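Local coordinates for protein putative nucleotidyltransferase (Sulfolobus solfataricus P2, PDB 2RFF) that probably acts as a nucleotidyltransferase, belonging to a family whose members transfer nucleotidyl groups to acceptor molecules, at residues E35-G40 with L56-G61; P31-V36 with L100-E105. All coordinates share one frame; numbering follows the deposited sequence.

Contact 1: E35-G40 with L56-G61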
ATOM      1  N   GLU A  35      -7.977  -5.532  -1.695  1.00 11.25           N
ATOM      2  CA  GLU A  35      -6.929  -5.614  -0.688  1.00 12.83           C
ATOM      3  C   GLU A  35      -5.879  -4.576  -0.985  1.00 11.89           C
ATOM      4  O   GLU A  35      -5.675  -4.209  -2.147  1.00 11.21           O
ATOM      5  CB  GLU A  35      -6.232  -6.993  -0.671  1.00 15.89           C
ATOM      6  CG  GLU A  35      -7.101  -8.140  -0.168  1.00 16.98           C
ATOM      7  CD  GLU A  35      -6.587  -9.533  -0.392  1.00 17.32           C
ATOM      8  OE1 GLU A  35      -5.499  -9.765  -0.955  1.00 18.90           O
ATOM      9  OE2 GLU A  35      -7.300 -10.432   0.053  1.00 24.92           O
ATOM     10  N   VAL A  36      -5.222  -4.137   0.082  1.00  9.31           N
ATOM     11  CA  VAL A  36      -4.034  -3.303  -0.044  1.00  9.80           C
ATOM     12  C   VAL A  36      -2.972  -3.897   0.861  1.00  9.53           C
ATOM     13  O   VAL A  36      -3.252  -4.271   2.006  1.00 11.23           O
ATOM     14  CB  VAL A  36      -4.281  -1.827   0.298  1.00  9.72           C
ATOM     15  CG1 VAL A  36      -2.980  -0.946   0.292  1.00 10.22           C
ATOM     16  CG2 VAL A  36      -5.301  -1.238  -0.637  1.00 10.03           C
ATOM     17  N   TYR A  37      -1.756  -3.942   0.348  1.00 10.23           N
ATOM     18  CA  TYR A  37      -0.604  -4.393   1.112  1.00  9.97           C
ATOM     19  C   TYR A  37       0.438  -3.262   1.170  1.00  8.98           C
ATOM     20  O   TYR A  37       0.528  -2.406   0.266  1.00 12.16           O
ATOM     21  CB  TYR A  37       0.025  -5.633   0.474  1.00 10.59           C
ATOM     22  CG  TYR A  37      -0.844  -6.856   0.456  1.00  9.08           C
ATOM     23  CD1 TYR A  37      -1.834  -7.018  -0.511  1.00  9.30           C
ATOM     24  CD2 TYR A  37      -0.689  -7.865   1.420  1.00  8.70           C
ATOM     25  CE1 TYR A  37      -2.621  -8.213  -0.563  1.00 11.45           C
ATOM     26  CE2 TYR A  37      -1.479  -9.024   1.381  1.00  9.96           C
ATOM     27  CZ  TYR A  37      -2.477  -9.144   0.408  1.00 11.70           C
ATOM     28  OH  TYR A  37      -3.278 -10.239   0.305  1.00 13.18           O
ATOM     29  N   ILE A  38       1.221  -3.290   2.248  1.00  9.34           N
ATOM     30  CA  ILE A  38       2.469  -2.553   2.322  1.00 10.72           C
ATOM     31  C   ILE A  38       3.563  -3.563   1.918  1.00  9.65           C
ATOM     32  O   ILE A  38       3.554  -4.729   2.363  1.00 12.18           O
ATOM     33  CB  ILE A  38       2.765  -1.988   3.722  1.00 10.43           C
ATOM     34  CG1 ILE A  38       1.588  -1.154   4.216  1.00 11.98           C
ATOM     35  CG2 ILE A  38       4.101  -1.209   3.703  1.00 12.04           C
ATOM     36  CD1 ILE A  38       1.096  -0.079   3.246  1.00 11.07           C
ATOM     37  N   PHE A  39       4.423  -3.182   0.982  1.00 11.81           N
ATOM     38  CA  PHE A  39       5.576  -3.972   0.604  1.00 12.26           C
ATOM     39  C   PHE A  39       6.827  -3.136   0.795  1.00 11.31           C
ATOM     40  O   PHE A  39       6.765  -2.025   1.335  1.00 13.47           O
ATOM     41  CB  PHE A  39       5.428  -4.583  -0.808  1.00 11.40           C
ATOM     42  CG  PHE A  39       5.488  -3.597  -1.969  1.00  9.38           C
ATOM     43  CD1 PHE A  39       4.364  -2.914  -2.380  1.00 11.55           C
ATOM     44  CD2 PHE A  39       6.645  -3.458  -2.717  1.00 11.22           C
ATOM     45  CE1 PHE A  39       4.417  -2.015  -3.480  1.00 10.83           C
ATOM     46  CE2 PHE A  39       6.700  -2.611  -3.831  1.00 12.20           C
ATOM     47  CZ  PHE A  39       5.593  -1.882  -4.210  1.00 12.15           C
ATOM     48  N   GLY A  40       7.965  -3.710   0.446  1.00 11.60           N
ATOM     49  CA  GLY A  40       9.225  -3.007   0.558  1.00 12.34           C
ATOM     50  C   GLY A  40       9.747  -2.929   1.977  1.00 11.76           C
ATOM     51  O   GLY A  40       9.315  -3.662   2.855  1.00 12.51           O
ATOM     52  N   LEU A  56       0.815  -1.662  -2.417  1.00 11.34           N
ATOM     53  CA  LEU A  56       0.284  -2.567  -3.441  1.00 10.42           C
ATOM     54  C   LEU A  56      -1.238  -2.508  -3.380  1.00  9.10           C
ATOM     55  O   LEU A  56      -1.823  -2.903  -2.373  1.00 10.01           O
ATOM     56  CB  LEU A  56       0.777  -4.002  -3.245  1.00 10.21           C
ATOM     57  CG  LEU A  56       0.060  -5.052  -4.095  1.00  9.91           C
ATOM     58  CD1 LEU A  56       0.207  -4.729  -5.576  1.00 10.25           C
ATOM     59  CD2 LEU A  56       0.515  -6.448  -3.718  1.00 11.74           C
ATOM     60  N   PHE A  57      -1.860  -2.024  -4.454  1.00 10.18           N
ATOM     61  CA  PHE A  57      -3.317  -1.994  -4.559  1.00  8.62           C
ATOM     62  C   PHE A  57      -3.733  -3.251  -5.337  1.00  9.42           C
ATOM     63  O   PHE A  57      -3.242  -3.458  -6.454  1.00 11.03           O
ATOM     64  CB  PHE A  57      -3.781  -0.757  -5.309  1.00  9.54           C
ATOM     65  CG  PHE A  57      -3.419   0.527  -4.684  1.00 10.67           C
ATOM     66  CD1 PHE A  57      -4.263   1.077  -3.758  1.00  9.50           C
ATOM     67  CD2 PHE A  57      -2.264   1.187  -5.032  1.00  9.61           C
ATOM     68  CE1 PHE A  57      -3.997   2.289  -3.186  1.00 10.18           C
ATOM     69  CE2 PHE A  57      -1.986   2.444  -4.462  1.00 11.42           C
ATOM     70  CZ  PHE A  57      -2.834   2.971  -3.535  1.00 11.84           C
ATOM     71  N   VAL A  58      -4.687  -3.989  -4.799  1.00  9.66           N
ATOM     72  CA  VAL A  58      -5.151  -5.271  -5.396  1.00  8.99           C
ATOM     73  C   VAL A  58      -6.633  -5.129  -5.711  1.00 10.40           C
ATOM     74  O   VAL A  58      -7.420  -4.919  -4.812  1.00 12.84           O
ATOM     75  CB  VAL A  58      -4.902  -6.540  -4.537  1.00  8.65           C
ATOM     76  CG1 VAL A  58      -5.349  -7.853  -5.271  1.00 10.68           C
ATOM     77  CG2 VAL A  58      -3.447  -6.596  -4.178  1.00 11.11           C
ATOM     78  N   PHE A  59      -6.970  -5.169  -6.999  1.00  9.23           N
ATOM     79  CA  PHE A  59      -8.332  -4.988  -7.501  1.00 10.95           C
ATOM     80  C   PHE A  59      -8.878  -6.253  -8.098  1.00 12.51           C
ATOM     81  O   PHE A  59      -8.133  -7.021  -8.653  1.00 12.80           O
ATOM     82  CB  PHE A  59      -8.392  -3.949  -8.634  1.00 11.81           C
ATOM     83  CG  PHE A  59      -8.043  -2.529  -8.225  1.00 11.53           C
ATOM     84  CD1 PHE A  59      -6.733  -2.102  -8.175  1.00 10.15           C
ATOM     85  CD2 PHE A  59      -9.047  -1.571  -8.009  1.00 11.47           C
ATOM     86  CE1 PHE A  59      -6.414  -0.734  -7.859  1.00 11.50           C
ATOM     87  CE2 PHE A  59      -8.742  -0.241  -7.661  1.00 13.77           C
ATOM     88  CZ  PHE A  59      -7.429   0.167  -7.600  1.00 13.19           C
ATOM     89  N   LYS A  60     -10.187  -6.433  -7.999  1.00 13.16           N
ATOM     90  CA  LYS A  60     -10.857  -7.539  -8.697  1.00 16.00           C
ATOM     91  C   LYS A  60     -11.160  -7.116 -10.130  1.00 15.87           C
ATOM     92  O   LYS A  60     -11.431  -5.961 -10.387  1.00 16.32           O
ATOM     93  CB  LYS A  60     -12.164  -7.927  -7.989  1.00 17.78           C
ATOM     94  CG  LYS A  60     -11.900  -8.367  -6.572  1.00 22.47           C
ATOM     95  CD  LYS A  60     -12.996  -9.197  -5.931  1.00 23.61           C
ATOM     96  CE  LYS A  60     -14.071  -8.389  -5.281  1.00 28.75           C
ATOM     97  NZ  LYS A  60     -15.049  -9.300  -4.530  1.00 29.24           N
ATOM     98  N   GLY A  61     -11.059  -8.060 -11.063  1.00 15.76           N
ATOM     99  CA  GLY A  61     -11.479  -7.872 -12.445  1.00 15.36           C
ATOM    100  C   GLY A  61     -10.682  -6.936 -13.334  1.00 17.03           C
ATOM    101  O   GLY A  61     -11.257  -6.342 -14.255  1.00 19.08           O
TER

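Contact 2: P31-V36 with L100-E105. With EDO (1,2-ethanediol), chain B.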
ATOM      1  N   PRO A  31     -15.251   0.249  -6.117  1.00 14.83           N
ATOM      2  CA  PRO A  31     -15.865  -0.890  -5.445  1.00 14.79           C
ATOM      3  C   PRO A  31     -15.072  -2.185  -5.598  1.00 13.47           C
ATOM      4  O   PRO A  31     -15.137  -3.008  -4.707  1.00 14.57           O
ATOM      5  CB  PRO A  31     -17.249  -0.996  -6.115  1.00 15.31           C
ATOM      6  CG  PRO A  31     -17.545   0.352  -6.592  1.00 17.69           C
ATOM      7  CD  PRO A  31     -16.220   0.882  -7.040  1.00 15.49           C
ATOM      8  N   ASN A  32     -14.321  -2.322  -6.689  1.00 11.89           N
ATOM      9  CA  ASN A  32     -13.476  -3.507  -6.972  1.00 12.42           C
ATOM     10  C   ASN A  32     -12.091  -3.528  -6.288  1.00 12.68           C
ATOM     11  O   ASN A  32     -11.375  -4.508  -6.419  1.00 13.80           O
ATOM     12  CB  ASN A  32     -13.347  -3.806  -8.476  1.00 13.71           C
ATOM     13  CG  ASN A  32     -12.702  -2.669  -9.284  1.00 11.92           C
ATOM     14  OD1 ASN A  32     -12.900  -1.490  -8.961  1.00 15.87           O
ATOM     15  ND2 ASN A  32     -11.988  -3.000 -10.357  1.00 17.66           N
ATOM     16  N   LEU A  33     -11.709  -2.478  -5.559  1.00 10.91           N
ATOM     17  CA  LEU A  33     -10.498  -2.534  -4.722  1.00 10.64           C
ATOM     18  C   LEU A  33     -10.813  -3.557  -3.631  1.00 11.04           C
ATOM     19  O   LEU A  33     -11.800  -3.420  -2.920  1.00 11.07           O
ATOM     20  CB  LEU A  33     -10.145  -1.202  -4.072  1.00 10.15           C
ATOM     21  CG  LEU A  33      -8.810  -1.296  -3.289  1.00  9.65           C
ATOM     22  CD1 LEU A  33      -7.613  -1.336  -4.213  1.00  8.90           C
ATOM     23  CD2 LEU A  33      -8.710  -0.112  -2.381  1.00 10.58           C
ATOM     24  N   GLU A  34      -9.965  -4.575  -3.517  1.00 11.98           N
ATOM     25  CA  GLU A  34     -10.211  -5.686  -2.597  1.00 10.50           C
ATOM     26  C   GLU A  34      -9.251  -5.764  -1.431  1.00 10.85           C
ATOM     27  O   GLU A  34      -9.657  -6.100  -0.317  1.00 10.69           O
ATOM     28  CB  GLU A  34     -10.284  -7.014  -3.374  1.00 11.40           C
ATOM     29  CG  GLU A  34     -10.421  -8.250  -2.542  1.00 14.02           C
ATOM     30  CD  GLU A  34     -11.616  -8.250  -1.575  1.00 17.10           C
ATOM     31  OE1 GLU A  34     -12.601  -7.529  -1.798  1.00 19.21           O
ATOM     32  OE2 GLU A  34     -11.569  -9.035  -0.593  1.00 16.11           O
ATOM     33  N   GLU A  35      -7.977  -5.532  -1.695  1.00 11.25           N
ATOM     34  CA  GLU A  35      -6.929  -5.614  -0.688  1.00 12.83           C
ATOM     35  C   GLU A  35      -5.879  -4.576  -0.985  1.00 11.89           C
ATOM     36  O   GLU A  35      -5.675  -4.209  -2.147  1.00 11.21           O
ATOM     37  CB  GLU A  35      -6.232  -6.993  -0.671  1.00 15.89           C
ATOM     38  CG  GLU A  35      -7.101  -8.140  -0.168  1.00 16.98           C
ATOM     39  CD  GLU A  35      -6.587  -9.533  -0.392  1.00 17.32           C
ATOM     40  OE1 GLU A  35      -5.499  -9.765  -0.955  1.00 18.90           O
ATOM     41  OE2 GLU A  35      -7.300 -10.432   0.053  1.00 24.92           O
ATOM     42  N   VAL A  36      -5.222  -4.137   0.082  1.00  9.31           N
ATOM     43  CA  VAL A  36      -4.034  -3.303  -0.044  1.00  9.80           C
ATOM     44  C   VAL A  36      -2.972  -3.897   0.861  1.00  9.53           C
ATOM     45  O   VAL A  36      -3.252  -4.271   2.006  1.00 11.23           O
ATOM     46  CB  VAL A  36      -4.281  -1.827   0.298  1.00  9.72           C
ATOM     47  CG1 VAL A  36      -2.980  -0.946   0.292  1.00 10.22           C
ATOM     48  CG2 VAL A  36      -5.301  -1.238  -0.637  1.00 10.03           C
ATOM     49  N   LEU A 100      -0.506  -7.284   4.954  1.00 12.68           N
ATOM     50  CA  LEU A 100      -1.882  -6.910   4.682  1.00 10.46           C
ATOM     51  C   LEU A 100      -2.224  -5.639   5.495  1.00 12.45           C
ATOM     52  O   LEU A 100      -2.132  -5.573   6.713  1.00 13.92           O
ATOM     53  CB  LEU A 100      -2.844  -8.067   4.947  1.00 10.67           C
ATOM     54  CG  LEU A 100      -4.304  -7.821   4.565  1.00 10.69           C
ATOM     55  CD1 LEU A 100      -4.515  -7.801   3.074  1.00 11.92           C
ATOM     56  CD2 LEU A 100      -5.206  -8.905   5.199  1.00 10.83           C
ATOM     57  N   PHE A 101      -2.649  -4.627   4.761  1.00 11.14           N
ATOM     58  CA  PHE A 101      -2.919  -3.320   5.324  1.00 10.35           C
ATOM     59  C   PHE A 101      -4.414  -3.082   5.427  1.00 10.32           C
ATOM     60  O   PHE A 101      -4.873  -2.474   6.391  1.00 11.78           O
ATOM     61  CB  PHE A 101      -2.257  -2.264   4.425  1.00 10.52           C
ATOM     62  CG  PHE A 101      -2.298  -0.843   4.955  1.00 10.72           C
ATOM     63  CD1 PHE A 101      -1.570  -0.520   6.095  1.00 10.83           C
ATOM     64  CD2 PHE A 101      -2.985   0.157   4.262  1.00 12.63           C
ATOM     65  CE1 PHE A 101      -1.561   0.790   6.553  1.00 10.63           C
ATOM     66  CE2 PHE A 101      -2.993   1.478   4.739  1.00 13.52           C
ATOM     67  CZ  PHE A 101      -2.298   1.790   5.895  1.00 13.10           C
ATOM     68  N   TRP A 102      -5.147  -3.507   4.402  1.00  9.34           N
ATOM     69  CA  TRP A 102      -6.566  -3.286   4.301  1.00 11.07           C
ATOM     70  C   TRP A 102      -7.157  -4.380   3.425  1.00 10.90           C
ATOM     71  O   TRP A 102      -6.503  -4.913   2.502  1.00 11.23           O
ATOM     72  CB  TRP A 102      -6.803  -1.890   3.696  1.00 11.65           C
ATOM     73  CG  TRP A 102      -8.240  -1.504   3.420  1.00 10.33           C
ATOM     74  CD1 TRP A 102      -9.073  -0.800   4.232  1.00 11.86           C
ATOM     75  CD2 TRP A 102      -9.009  -1.840   2.259  1.00 10.70           C
ATOM     76  NE1 TRP A 102     -10.310  -0.633   3.639  1.00 11.66           N
ATOM     77  CE2 TRP A 102     -10.302  -1.289   2.433  1.00 11.72           C
ATOM     78  CE3 TRP A 102      -8.733  -2.562   1.079  1.00 12.78           C
ATOM     79  CZ2 TRP A 102     -11.317  -1.418   1.459  1.00 11.03           C
ATOM     80  CZ3 TRP A 102      -9.746  -2.720   0.119  1.00 11.52           C
ATOM     81  CH2 TRP A 102     -11.020  -2.137   0.313  1.00 11.01           C
ATOM     82  N   LYS A 103      -8.390  -4.724   3.745  1.00 11.60           N
ATOM     83  CA  LYS A 103      -9.167  -5.671   2.939  1.00 12.07           C
ATOM     84  C   LYS A 103     -10.618  -5.207   3.021  1.00 11.33           C
ATOM     85  O   LYS A 103     -11.082  -4.811   4.078  1.00 11.06           O
ATOM     86  CB  LYS A 103      -8.998  -7.109   3.407  1.00 12.54           C
ATOM     87  CG  LYS A 103      -9.755  -8.112   2.560  1.00 12.78           C
ATOM     88  CD  LYS A 103      -9.306  -9.487   2.914  1.00 15.11           C
ATOM     89  CE  LYS A 103     -10.113 -10.555   2.232  1.00 20.13           C
ATOM     90  NZ  LYS A 103      -9.901 -10.581   0.789  1.00 25.02           N
ATOM     91  N   ARG A 104     -11.338  -5.258   1.909  1.00 10.61           N
ATOM     92  CA  ARG A 104     -12.715  -4.812   1.921  1.00 11.11           C
ATOM     93  C   ARG A 104     -13.537  -5.400   3.096  1.00 11.21           C
ATOM     94  O   ARG A 104     -14.195  -4.617   3.797  1.00 12.39           O
ATOM     95  CB  ARG A 104     -13.383  -5.095   0.569  1.00 12.54           C
ATOM     96  CG  ARG A 104     -14.823  -4.660   0.431  1.00 12.62           C
ATOM     97  CD  ARG A 104     -14.981  -3.179   0.353  1.00 13.47           C
ATOM     98  NE  ARG A 104     -14.405  -2.604  -0.863  1.00 12.61           N
ATOM     99  CZ  ARG A 104     -14.253  -1.289  -1.102  1.00 13.17           C
ATOM    100  NH1 ARG A 104     -14.597  -0.384  -0.212  1.00 12.82           N
ATOM    101  NH2 ARG A 104     -13.708  -0.897  -2.245  1.00 11.33           N
ATOM    102  N   GLU A 105     -13.419  -6.709   3.332  1.00 12.67           N
ATOM    103  CA  GLU A 105     -14.184  -7.429   4.364  1.00 10.43           C
ATOM    104  C   GLU A 105     -13.590  -7.285   5.780  1.00 11.32           C
ATOM    105  O   GLU A 105     -14.206  -7.737   6.746  1.00 10.63           O
ATOM    106  CB  GLU A 105     -14.366  -8.895   3.996  1.00 10.65           C
ATOM    107  CG  GLU A 105     -15.104  -9.104   2.660  1.00 12.20           C
ATOM    108  CD  GLU A 105     -14.230  -8.995   1.406  1.00 16.72           C
ATOM    109  OE1 GLU A 105     -13.007  -8.703   1.508  1.00 15.36           O
ATOM    110  OE2 GLU A 105     -14.781  -9.230   0.304  1.00 20.96           O
TER
HETATM  111  C1  EDO B 111     -18.321  -8.881   0.362  1.00 27.59           C
HETATM  112  O1  EDO B 111     -17.354  -9.792  -0.175  1.00 28.98           O
HETATM  113  C2  EDO B 111     -17.736  -7.473   0.314  1.00 31.06           C
HETATM  114  O2  EDO B 111     -17.743  -6.916  -0.997  1.00 36.04           O
HETATM  115  O   HOH W   1     -14.180  -5.011  -2.941  1.00 17.42           O

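Contact 1: E35-G40 with L56-G61
V36 and F57 form a non-hydrogen-bonded pair between the hydrogen-bonded pairs E35–V58 and Y37–L56. The axes of strands 35-39 and 56-59 pass 4.8 Å apart at 160°, which fixes the pairing as antiparallel. Both bonds of the Y37–L56 pair are short: Y37 N donates to L56 O at 2.9 Å in the carbonyl plane, and Y37 O accepts from L56 N at 2.8 Å. V58 N reaches E35 O at 2.8 Å, whereas E35 N stands 3.2 Å from V58 O, which also takes E34 N in a classic beta bulge. V36 CG2 meets F57 CD1 at 4.0 Å, the two side chains lying alongside each other beneath V23, I22 and V26 of helix 6-29.

In the nucleotidyltransferase fold, strand 33-39 leads to G40, the N-cap of helix 41-44, consistent with the family's Gly-Ser signature.

The face of E35, Y37, L56 and V58 holds the larger side-chain contact, though Y37 and F39 are partly exposed. V58 CG2 sits at the edge of the Y37 ring, with which K98 makes a cation-pi contact. F39 CG lies between backbone N and carbonyl carbon (chi1 70°), bringing CD1 3.8 Å from L56 CB and the ring edge to L56 N. Y37 OH donates to E35 OE1 at 2.6 Å, 55° out of the carboxylate plane.

Contact 2: P31-V36 with L100-E105
W102 sets the edge of its six-membered ring against the backbone of 33-36, with CZ3 3.8 Å from L33 CD2 and CE3 4.1 Å from V36 CG2. Its CG is anti to the backbone N (chi1 176°), and R104 N lies over one face of the indole. V36 CG1 meets the F101 ring obliquely. V36 O accepts two N-H groups, F101 N at 2.8 Å and W102 N at 3.1 Å, the evidence for a classic beta bulge. R104 N closes the ladder on E34 O at 2.9 Å. The R104 guanidinium has W102 CH2 over the centre of one face, while NE and NH2 make weak bonds to L33 O. A water at the guanidinium edge accepts from NE.

Farther out, K103 runs extended to CE and turns at chi4 (68°), bringing NZ 2.7 Å from both E34 OE2 and E35 OE2, each met on its anti lone pair; E35 OE1 is held by Y37 and K92. E105 OE1 comes within 2.6 Å of E34 OE2, so one acid is probably protonated; 1,2-ethanediol donates to E105 OE2. A methionine in place of K103 would probably leave E34 and E35 OE2 without their ammonium mate and the E34–E105 approach poorly compensated. On helix 6-29, R104 NH2 donates to A27 O, W102 packs on A27 and F101 on L16 and A19, while F108 of strand 107-108 meets the indole.

In the fold
Strand 33-39 is common to both contacts, pairing with strand 53-59 in contact 1 and strand 98-103 in contact 2. Contact 1 lies deeper, its centre about 6 Å from that of the chain against about 10 Å for contact 2, and works mainly through backbone bonds and apolar side chains. Contact 2 is partly buried: its apolar middle gives way to a charged network and a water at the strand ends. E35 and V36 belong to both, and the bulge of E34 and E35 facing V58 lies where the two contacts join. On the V36 face both pack against helix 6-29; on the other, the E35 carboxylate links the tyrosine of contact 1 to the lysine of contact 2.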